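Long-range contacts in LYND (Lyngbya aestuarii, PDB 4V1T), which probably acts as a YcaO-family heterocyclase, cyclodehydrating cysteines of precursor peptides to thiazolines with ATP: residues D435-R440 against E492-W497; I264-V269 against V281-L286; G602-A607 against Q687-R692. One frame throughout, in Å; residues are numbered along the deposited sequence.

Contact 1: residues D435-R440 against E492-W497; sequences DEPRKR and EWTPVW
Arg438 lays its CD and its guanidinium against the carboxylate of Glu492, beside a short antiparallel strand pairing. Arg438 starts with CG beside its own backbone N. From CB the chain passes to Arg438 CG, which lies 4.1 Å from Thr494 OG1, and then to Arg438 CD, whose nearest atom across the contact is Glu492 OE1 at 3.2 Å. A bend at chi3 then turns the guanidinium back toward its own segment, where Arg438 NE donates to Glu436 O at 3.1 Å, an acceptor close to the guanidinium plane. At the tip, Arg438 NH1 completes a long salt bridge to Glu492 OE1 at 3.4 Å; the hydrogen bond within it is weak in length although nearly straight at 167°. Guanidinium and carboxylate planes stand 83° apart, so this is no flat two-pronged pairing, and Glu492 OE1 has a further partner in Tyr516 OH.

The backbone belongs to an antiparallel sheet of the YcaO domain, in which strand 439-441 pairs with strand 491-498. Lys439 and Trp493 form the hydrogen-bonded pair: Lys439 N donates to Trp493 O, and Trp493 N returns a bond to Lys439 O at 2.9 Å. Arg440 and Glu492 follow as the non-hydrogen-bonded pair. Strand 491-498 is also paired with strand 503-508, bonded through the backbones of Thr494 and Leu507.

Before strand 439-441 begins, a side chain takes over the link. Thr494 OG1 donates to Pro437 O at 2.8 Å, arriving nearly head-on to the carbonyl with a C=O...donor angle of 164°, and the same hydroxyl is also hydrogen-bonded to Thr509 OG1. Next to it the two proline rings pack, Pro437 CB lying 3.8 Å from Pro495 CG.

Contact 2: residues I264-V269 against V281-L286; sequences IAKWIV and VFFPTL
Phe283 CG sits between its backbone N and carbonyl carbon (chi1 64°), and Thr285 OG1 takes the same kind of position (chi1 44°); with both CB atoms directed at the helix, these torsions set the phenyl edge and the threonine branches against Lys266 and Trp267. The contact packs a loop back on the helix before it: after helix 250-275 the irregular chain leading to strand 289-294 folds back along the helix side. The Phe283 ring presents its edge to the helix backbone, with Phe283 CE1 3.4 Å from Lys266 O, which lies near the ring plane. Thr285 divides its branches, CG2 reaching Lys266 O at 3.7 Å while OG1 approaches the indole edge 3.5 Å from Trp267 CE3. That hydroxyl is hydrogen-bonded to Asp287 and to Lys270 NZ, which also binds Phe283 O, so a lysine one turn further along the helix ties down the loop. Lys266 forms a salt bridge with Glu263 and donates to Ser296 O of the second subunit, placing this side of the contact at the dimer interface. Its direct approach to Pro284 O is long, but a water joins them, accepting from Lys266 NZ at 3.0 Å and donating to Pro284 O at 2.9 Å.

Contact 3: residues G602-A607 against Q687-R692; sequences GIPAFA and QDYPKR
The rings of Phe606 and Tyr689 form an offset edge-to-face pair, the phenylalanine edge directed at the tyrosine face. Their centroids lie 5.3 Å apart and the planes meet at 60°, short of a perpendicular T. Phe606 CZ carries the approach, 3.5 Å from Tyr689 CZ, while Phe606 CE1 beside it comes to 3.2 Å from Tyr689 OH. That hydroxyl oxygen lies near the phenylalanine plane, at the ring edge. Pro604 joins at the other end of the tyrosine ring, its CB 3.8 Å from Tyr689 CD1 in an oblique approach.

The two aromatic side chains come from opposite directions. Tyr689 points its CB at the strand segment and holds CG beside its backbone N (chi1 -55°), which carries the phenol along Pro604 as far as Phe606. Phe606 leaves strand 605-612, the middle member of a three-stranded antiparallel sheet in the YcaO domain, and also packs on Ala633 and Ile634 of helix 630-649. Pro630 of that helix touches both Pro604 and Tyr689, so the loop containing 687-692 is fixed against sheet and helix together.

Further along the loop, Arg692 approaches the turn before the strand. Arg692 NH2 lies 3.4 Å from Gly602 C and 3.9 Å from Ile603 CG1, the two side chains of Arg692 and Ile603 crossing at about a right angle. This nitrogen is hydrogen-bonded to Leu601 O, which anchors the guanidinium to the same turn.

The side chain of Phe606 lies about 11 Å from a bound magnesium ion, too far to touch it. With Phe606 and Pro604 both packed on Tyr689, the contact is chiefly apolar and aromatic; the buried phenol oxygen is satisfied by a hydrogen bond to Asp596 OD1, which should fix the direction of the ring it ends.

How the contacts relate
Along the chain the contacts come in series: contact 2 closes before contact 1 opens, and contact 1 before contact 3. Contacts 1 and 3 both fall in the YcaO domain but on different strand systems, the first on the antiparallel sheet containing 439-441 and 491-498, the third on the three-stranded sheet around 605-612; their centres are about 36 Å apart and their nearest atoms about 17 Å. Contact 2 belongs instead to the N-terminal half, on helix 250-275, with its centre about 44 Å from that of contact 1 and about 58 Å from that of contact 3, which lies on the opposite side of the chain's centre. They therefore lie in separate regions: two within the nucleotide-binding YcaO part, and one beside the second subunit.

Contact 1: residues D435-R440 against E492-W497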
loop_
_atom_site.group_PDB
_atom_site.type_symbol
_atom_site.label_atom_id
_atom_site.label_comp_id
_atom_site.label_asym_id
_atom_site.label_seq_id
_atom_site.Cartn_x
_atom_site.Cartn_y
_atom_site.Cartn_z
ATOM N N ASP B 435 9.126 -30.554 13.719
ATOM C CA ASP B 435 10.577 -30.380 13.837
ATOM C C ASP B 435 10.972 -29.645 15.115
ATOM O O ASP B 435 12.109 -29.221 15.261
ATOM C CB ASP B 435 11.113 -29.616 12.620
ATOM C CG ASP B 435 10.514 -28.230 12.490
ATOM O OD1 ASP B 435 9.508 -27.944 13.182
ATOM O OD2 ASP B 435 11.046 -27.422 11.691
ATOM N N GLU B 436 10.027 -29.498 16.033
ATOM C CA GLU B 436 10.258 -28.760 17.254
ATOM C C GLU B 436 11.140 -29.561 18.207
ATOM O O GLU B 436 11.103 -30.806 18.196
ATOM C CB GLU B 436 8.924 -28.423 17.935
ATOM C CG GLU B 436 8.058 -27.407 17.198
ATOM C CD GLU B 436 7.386 -27.966 15.960
ATOM O OE1 GLU B 436 7.485 -29.186 15.717
ATOM O OE2 GLU B 436 6.760 -27.181 15.218
ATOM N N PRO B 437 11.937 -28.861 19.039
ATOM C CA PRO B 437 12.839 -29.544 19.971
ATOM C C PRO B 437 12.095 -30.472 20.917
ATOM O O PRO B 437 11.225 -30.032 21.664
ATOM C CB PRO B 437 13.500 -28.394 20.735
ATOM C CG PRO B 437 12.597 -27.231 20.556
ATOM C CD PRO B 437 12.007 -27.399 19.196
ATOM N N ARG B 438 12.449 -31.753 20.870
ATOM C CA ARG B 438 11.721 -32.794 21.585
ATOM C C ARG B 438 12.666 -33.865 22.091
ATOM O O ARG B 438 13.692 -34.143 21.460
ATOM C CB ARG B 438 10.705 -33.462 20.653
ATOM C CG ARG B 438 9.393 -32.744 20.514
ATOM C CD ARG B 438 8.571 -33.396 19.421
ATOM N NE ARG B 438 9.190 -33.217 18.115
ATOM C CZ ARG B 438 8.815 -33.858 17.021
ATOM N NH1 ARG B 438 7.826 -34.729 17.063
ATOM N NH2 ARG B 438 9.434 -33.623 15.883
ATOM N N LYS B 439 12.295 -34.472 23.216
ATOM C CA LYS B 439 12.980 -35.647 23.722
ATOM C C LYS B 439 11.953 -36.565 24.388
ATOM O O LYS B 439 11.174 -36.124 25.219
ATOM C CB LYS B 439 14.082 -35.260 24.708
ATOM C CG LYS B 439 14.956 -36.433 25.126
ATOM C CD LYS B 439 16.291 -35.982 25.701
ATOM C CE LYS B 439 16.111 -35.265 27.026
ATOM N NZ LYS B 439 17.424 -34.932 27.645
ATOM N N ARG B 440 11.969 -37.841 24.010
ATOM C CA ARG B 440 11.043 -38.838 24.561
ATOM C C ARG B 440 11.526 -39.324 25.920
ATOM O O ARG B 440 12.616 -39.854 26.044
ATOM C CB ARG B 440 10.912 -40.015 23.596
ATOM C CG ARG B 440 9.951 -41.109 24.022
ATOM C CD ARG B 440 9.878 -42.198 22.957
ATOM N NE ARG B 440 8.930 -43.258 23.301
ATOM C CZ ARG B 440 9.228 -44.346 24.007
ATOM N NH1 ARG B 440 10.460 -44.540 24.462
ATOM N NH2 ARG B 440 8.288 -45.247 24.264
ATOM N N GLU B 492 6.728 -36.875 24.832
ATOM C CA GLU B 492 7.696 -35.931 24.281
ATOM C C GLU B 492 7.723 -34.646 25.094
ATOM O O GLU B 492 6.710 -33.957 25.217
ATOM C CB GLU B 492 7.379 -35.643 22.819
ATOM C CG GLU B 492 7.683 -36.837 21.918
ATOM C CD GLU B 492 7.486 -36.547 20.446
ATOM O OE1 GLU B 492 6.588 -35.749 20.104
ATOM O OE2 GLU B 492 8.225 -37.124 19.626
ATOM N N TRP B 493 8.883 -34.353 25.680
ATOM C CA TRP B 493 9.078 -33.113 26.426
ATOM C C TRP B 493 9.869 -32.131 25.576
ATOM O O TRP B 493 10.759 -32.533 24.824
ATOM C CB TRP B 493 9.813 -33.358 27.739
ATOM C CG TRP B 493 9.140 -34.314 28.680
ATOM C CD1 TRP B 493 9.168 -35.678 28.622
ATOM C CD2 TRP B 493 8.368 -33.978 29.843
ATOM N NE1 TRP B 493 8.454 -36.210 29.673
ATOM C CE2 TRP B 493 7.953 -35.187 30.433
ATOM C CE3 TRP B 493 7.983 -32.775 30.434
ATOM C CZ2 TRP B 493 7.173 -35.224 31.592
ATOM C CZ3 TRP B 493 7.210 -32.813 31.576
ATOM C CH2 TRP B 493 6.810 -34.031 32.144
ATOM N N THR B 494 9.528 -30.851 25.687
ATOM C CA THR B 494 10.225 -29.801 24.956
ATOM C C THR B 494 11.046 -28.955 25.929
ATOM O O THR B 494 10.516 -28.504 26.941
ATOM C CB THR B 494 9.240 -28.907 24.181
ATOM O OG1 THR B 494 8.820 -29.590 22.992
ATOM C CG2 THR B 494 9.885 -27.585 23.779
ATOM N N PRO B 495 12.340 -28.738 25.628
ATOM C CA PRO B 495 13.145 -27.891 26.501
ATOM C C PRO B 495 12.677 -26.447 26.479
ATOM O O PRO B 495 12.403 -25.901 25.410
ATOM C CB PRO B 495 14.556 -28.009 25.915
ATOM C CG PRO B 495 14.341 -28.346 24.488
ATOM C CD PRO B 495 13.122 -29.224 24.474
ATOM N N VAL B 496 12.597 -25.846 27.659
ATOM C CA VAL B 496 12.221 -24.452 27.807
ATOM C C VAL B 496 13.262 -23.760 28.675
ATOM O O VAL B 496 13.810 -24.365 29.608
ATOM C CB VAL B 496 10.822 -24.298 28.443
ATOM C CG1 VAL B 496 9.762 -24.949 27.570
ATOM C CG2 VAL B 496 10.789 -24.899 29.838
ATOM N N TRP B 497 13.538 -22.497 28.368
ATOM C CA TRP B 497 14.552 -21.754 29.096
ATOM C C TRP B 497 13.945 -21.066 30.306
ATOM O O TRP B 497 13.049 -20.236 30.171
ATOM C CB TRP B 497 15.237 -20.726 28.188
ATOM C CG TRP B 497 16.454 -20.101 28.834
ATOM C CD1 TRP B 497 16.553 -18.849 29.348
ATOM C CD2 TRP B 497 17.724 -20.728 29.051
ATOM N NE1 TRP B 497 17.808 -18.650 29.867
ATOM C CE2 TRP B 497 18.543 -19.792 29.700
ATOM C CE3 TRP B 497 18.242 -21.993 28.762
ATOM C CZ2 TRP B 497 19.861 -20.077 30.061
ATOM C CZ3 TRP B 497 19.547 -22.278 29.123
ATOM C CH2 TRP B 497 20.341 -21.323 29.768
#

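Contact 2: residues I264-V269 against V281-L286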
loop_
_atom_site.group_PDB
_atom_site.type_symbol
_atom_site.label_atom_id
_atom_site.label_comp_id
_atom_site.label_asym_id
_atom_site.label_seq_id
_atom_site.Cartn_x
_atom_site.Cartn_y
_atom_site.Cartn_z
ATOM N N ILE B 264 9.782 -17.306 -19.781
ATOM C CA ILE B 264 10.760 -18.338 -20.065
ATOM C C ILE B 264 11.941 -17.709 -20.808
ATOM O O ILE B 264 13.088 -17.942 -20.468
ATOM C CB ILE B 264 10.147 -19.484 -20.885
ATOM C CG1 ILE B 264 9.269 -20.353 -19.981
ATOM C CG2 ILE B 264 11.244 -20.365 -21.496
ATOM C CD1 ILE B 264 8.281 -21.233 -20.734
ATOM N N ALA B 265 11.629 -16.912 -21.824
ATOM C CA ALA B 265 12.645 -16.216 -22.611
ATOM C C ALA B 265 13.472 -15.286 -21.736
ATOM O O ALA B 265 14.693 -15.261 -21.824
ATOM C CB ALA B 265 11.998 -15.439 -23.741
ATOM N N LYS B 266 12.800 -14.534 -20.879
ATOM C CA LYS B 266 13.474 -13.603 -20.011
ATOM C C LYS B 266 14.384 -14.324 -19.038
ATOM O O LYS B 266 15.454 -13.821 -18.699
ATOM C CB LYS B 266 12.466 -12.742 -19.250
ATOM C CG LYS B 266 11.856 -11.624 -20.084
ATOM C CD LYS B 266 11.340 -10.492 -19.221
ATOM C CE LYS B 266 9.991 -10.815 -18.637
ATOM N NZ LYS B 266 9.756 -10.112 -17.355
ATOM N N TRP B 267 13.971 -15.504 -18.587
ATOM C CA TRP B 267 14.818 -16.285 -17.691
ATOM C C TRP B 267 16.083 -16.801 -18.373
ATOM O O TRP B 267 17.181 -16.671 -17.830
ATOM C CB TRP B 267 14.069 -17.476 -17.081
ATOM C CG TRP B 267 15.006 -18.341 -16.334
ATOM C CD1 TRP B 267 15.506 -19.542 -16.737
ATOM C CD2 TRP B 267 15.627 -18.048 -15.081
ATOM N NE1 TRP B 267 16.385 -20.026 -15.804
ATOM C CE2 TRP B 267 16.473 -19.130 -14.773
ATOM C CE3 TRP B 267 15.535 -16.984 -14.180
ATOM C CZ2 TRP B 267 17.221 -19.181 -13.606
ATOM C CZ3 TRP B 267 16.288 -17.030 -13.020
ATOM C CH2 TRP B 267 17.122 -18.121 -12.745
ATOM N N ILE B 268 15.928 -17.398 -19.551
ATOM C CA ILE B 268 17.071 -18.009 -20.237
ATOM C C ILE B 268 18.074 -16.941 -20.649
ATOM O O ILE B 268 19.293 -17.184 -20.621
ATOM C CB ILE B 268 16.655 -18.846 -21.476
ATOM C CG1 ILE B 268 15.871 -17.995 -22.475
ATOM C CG2 ILE B 268 15.831 -20.046 -21.038
ATOM C CD1 ILE B 268 15.559 -18.694 -23.779
ATOM N N VAL B 269 17.581 -15.753 -21.018
ATOM C CA VAL B 269 18.475 -14.661 -21.412
ATOM C C VAL B 269 19.257 -14.192 -20.199
ATOM O O VAL B 269 20.490 -14.054 -20.234
ATOM C CB VAL B 269 17.700 -13.494 -22.033
ATOM C CG1 VAL B 269 18.565 -12.234 -22.129
ATOM C CG2 VAL B 269 17.178 -13.887 -23.397
ATOM N N VAL B 281 22.974 -8.485 -14.672
ATOM C CA VAL B 281 21.592 -8.403 -15.144
ATOM C C VAL B 281 20.674 -8.053 -13.976
ATOM O O VAL B 281 20.809 -8.609 -12.892
ATOM C CB VAL B 281 21.137 -9.721 -15.784
ATOM C CG1 VAL B 281 21.111 -10.822 -14.744
ATOM C CG2 VAL B 281 19.758 -9.567 -16.421
ATOM N N PHE B 282 19.740 -7.137 -14.207
ATOM C CA PHE B 282 18.935 -6.574 -13.131
ATOM C C PHE B 282 17.473 -6.997 -13.170
ATOM O O PHE B 282 16.871 -7.260 -12.127
ATOM C CB PHE B 282 19.010 -5.048 -13.178
ATOM C CG PHE B 282 20.389 -4.504 -12.926
ATOM C CD1 PHE B 282 20.866 -4.355 -11.630
ATOM C CD2 PHE B 282 21.217 -4.155 -13.985
ATOM C CE1 PHE B 282 22.139 -3.857 -11.394
ATOM C CE2 PHE B 282 22.491 -3.657 -13.756
ATOM C CZ PHE B 282 22.954 -3.508 -12.458
ATOM N N PHE B 283 16.906 -7.065 -14.370
ATOM C CA PHE B 283 15.465 -7.130 -14.518
ATOM C C PHE B 283 14.869 -8.354 -13.810
ATOM O O PHE B 283 15.496 -9.414 -13.761
ATOM C CB PHE B 283 15.080 -7.112 -16.007
ATOM C CG PHE B 283 15.563 -8.311 -16.796
ATOM C CD1 PHE B 283 14.849 -9.501 -16.799
ATOM C CD2 PHE B 283 16.706 -8.231 -17.568
ATOM C CE1 PHE B 283 15.278 -10.590 -17.533
ATOM C CE2 PHE B 283 17.146 -9.318 -18.305
ATOM C CZ PHE B 283 16.435 -10.504 -18.284
ATOM N N PRO B 284 13.653 -8.207 -13.270
ATOM C CA PRO B 284 13.051 -9.314 -12.521
ATOM C C PRO B 284 12.650 -10.499 -13.391
ATOM O O PRO B 284 12.225 -10.325 -14.527
ATOM C CB PRO B 284 11.820 -8.666 -11.873
ATOM C CG PRO B 284 11.480 -7.536 -12.764
ATOM C CD PRO B 284 12.782 -7.017 -13.298
ATOM N N THR B 285 12.805 -11.698 -12.838
ATOM C CA THR B 285 12.331 -12.922 -13.457
ATOM C C THR B 285 11.559 -13.714 -12.394
ATOM O O THR B 285 11.418 -13.261 -11.265
ATOM C CB THR B 285 13.488 -13.746 -14.043
ATOM O OG1 THR B 285 14.568 -13.783 -13.111
ATOM C CG2 THR B 285 13.985 -13.127 -15.323
ATOM N N LEU B 286 11.065 -14.890 -12.750
ATOM C CA LEU B 286 10.177 -15.644 -11.859
ATOM C C LEU B 286 10.905 -16.476 -10.799
ATOM O O LEU B 286 10.288 -17.288 -10.116
ATOM C CB LEU B 286 9.287 -16.552 -12.692
ATOM C CG LEU B 286 8.342 -15.848 -13.664
ATOM C CD1 LEU B 286 7.624 -16.881 -14.519
ATOM C CD2 LEU B 286 7.339 -14.997 -12.915
HETATM O O HOH W 1 9.408 -11.022 -14.526
#

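Contact 3: residues G602-A607 against Q687-R692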
loop_
_atom_site.group_PDB
_atom_site.type_symbol
_atom_site.label_atom_id
_atom_site.label_comp_id
_atom_site.label_asym_id
_atom_site.label_seq_id
_atom_site.Cartn_x
_atom_site.Cartn_y
_atom_site.Cartn_z
ATOM N N GLY B 602 1.761 -6.125 41.264
ATOM C CA GLY B 602 1.831 -4.672 41.236
ATOM C C GLY B 602 2.015 -4.089 39.846
ATOM O O GLY B 602 2.203 -2.880 39.695
ATOM N N ILE B 603 1.976 -4.945 38.830
ATOM C CA ILE B 603 2.066 -4.501 37.446
ATOM C C ILE B 603 0.678 -4.073 36.996
ATOM O O ILE B 603 -0.249 -4.870 37.040
ATOM C CB ILE B 603 2.588 -5.616 36.522
ATOM C CG1 ILE B 603 3.993 -6.056 36.969
ATOM C CG2 ILE B 603 2.604 -5.135 35.075
ATOM C CD1 ILE B 603 4.542 -7.256 36.219
ATOM N N PRO B 604 0.526 -2.815 36.554
ATOM C CA PRO B 604 -0.833 -2.359 36.274
ATOM C C PRO B 604 -1.552 -3.186 35.212
ATOM O O PRO B 604 -1.015 -3.460 34.143
ATOM C CB PRO B 604 -0.648 -0.911 35.811
ATOM C CG PRO B 604 0.804 -0.699 35.636
ATOM C CD PRO B 604 1.534 -1.756 36.378
ATOM N N ALA B 605 -2.774 -3.578 35.538
ATOM C CA ALA B 605 -3.602 -4.371 34.659
ATOM C C ALA B 605 -5.006 -3.816 34.749
ATOM O O ALA B 605 -5.469 -3.449 35.834
ATOM C CB ALA B 605 -3.576 -5.835 35.073
ATOM N N PHE B 606 -5.685 -3.754 33.614
ATOM C CA PHE B 606 -6.992 -3.127 33.568
ATOM C C PHE B 606 -8.001 -3.900 32.736
ATOM O O PHE B 606 -7.638 -4.686 31.863
ATOM C CB PHE B 606 -6.852 -1.712 33.017
ATOM C CG PHE B 606 -5.967 -0.833 33.845
ATOM C CD1 PHE B 606 -6.493 -0.090 34.891
ATOM C CD2 PHE B 606 -4.610 -0.752 33.581
ATOM C CE1 PHE B 606 -5.679 0.725 35.657
ATOM C CE2 PHE B 606 -3.792 0.063 34.342
ATOM C CZ PHE B 606 -4.323 0.797 35.384
ATOM N N ALA B 607 -9.275 -3.659 33.026
ATOM C CA ALA B 607 -10.372 -4.141 32.201
ATOM C C ALA B 607 -11.176 -2.954 31.688
ATOM O O ALA B 607 -11.685 -2.155 32.468
ATOM C CB ALA B 607 -11.263 -5.070 32.993
ATOM N N GLN B 687 -0.946 8.372 39.832
ATOM C CA GLN B 687 0.109 8.252 40.837
ATOM C C GLN B 687 -0.007 6.969 41.660
ATOM O O GLN B 687 0.939 6.582 42.346
ATOM C CB GLN B 687 0.102 9.461 41.767
ATOM C CG GLN B 687 -1.132 9.556 42.643
ATOM C CD GLN B 687 -0.906 10.387 43.894
ATOM O OE1 GLN B 687 0.230 10.692 44.265
ATOM N NE2 GLN B 687 -1.995 10.757 44.552
ATOM N N ASP B 688 -1.166 6.319 41.604
ATOM C CA ASP B 688 -1.377 5.066 42.327
ATOM C C ASP B 688 -0.539 3.928 41.742
ATOM O O ASP B 688 -0.480 2.837 42.313
ATOM C CB ASP B 688 -2.861 4.679 42.312
ATOM C CG ASP B 688 -3.723 5.610 43.153
ATOM O OD1 ASP B 688 -3.298 5.972 44.275
ATOM O OD2 ASP B 688 -4.830 5.978 42.694
ATOM N N TYR B 689 0.100 4.185 40.605
ATOM C CA TYR B 689 0.903 3.180 39.914
ATOM C C TYR B 689 2.374 3.602 39.825
ATOM O O TYR B 689 2.747 4.415 38.980
ATOM C CB TYR B 689 0.334 2.937 38.525
ATOM C CG TYR B 689 -1.131 2.563 38.556
ATOM C CD1 TYR B 689 -1.537 1.247 38.750
ATOM C CD2 TYR B 689 -2.107 3.530 38.392
ATOM C CE1 TYR B 689 -2.879 0.912 38.784
ATOM C CE2 TYR B 689 -3.447 3.208 38.423
ATOM C CZ TYR B 689 -3.829 1.903 38.621
ATOM O OH TYR B 689 -5.172 1.604 38.651
ATOM N N PRO B 690 3.218 3.057 40.712
ATOM C CA PRO B 690 4.652 3.374 40.677
ATOM C C PRO B 690 5.316 3.040 39.347
ATOM O O PRO B 690 5.000 2.031 38.732
ATOM C CB PRO B 690 5.229 2.508 41.796
ATOM C CG PRO B 690 4.096 2.332 42.749
ATOM C CD PRO B 690 2.852 2.272 41.905
ATOM N N LYS B 691 6.243 3.891 38.928
ATOM C CA LYS B 691 6.955 3.730 37.670
ATOM C C LYS B 691 8.097 2.727 37.830
ATOM O O LYS B 691 9.016 2.943 38.622
ATOM C CB LYS B 691 7.484 5.095 37.219
ATOM C CG LYS B 691 8.242 5.105 35.903
ATOM C CD LYS B 691 8.600 6.534 35.519
ATOM C CE LYS B 691 9.302 6.614 34.172
ATOM N NZ LYS B 691 9.621 8.027 33.814
ATOM N N ARG B 692 8.038 1.633 37.078
ATOM C CA ARG B 692 9.035 0.567 37.186
ATOM C C ARG B 692 9.569 0.068 35.840
ATOM O O ARG B 692 10.140 -1.027 35.762
ATOM C CB ARG B 692 8.447 -0.606 37.967
ATOM C CG ARG B 692 8.065 -0.249 39.393
ATOM C CD ARG B 692 7.925 -1.490 40.256
ATOM N NE ARG B 692 6.774 -2.306 39.872
ATOM C CZ ARG B 692 6.463 -3.474 40.428
ATOM N NH1 ARG B 692 7.224 -3.980 41.393
ATOM N NH2 ARG B 692 5.395 -4.147 40.014
#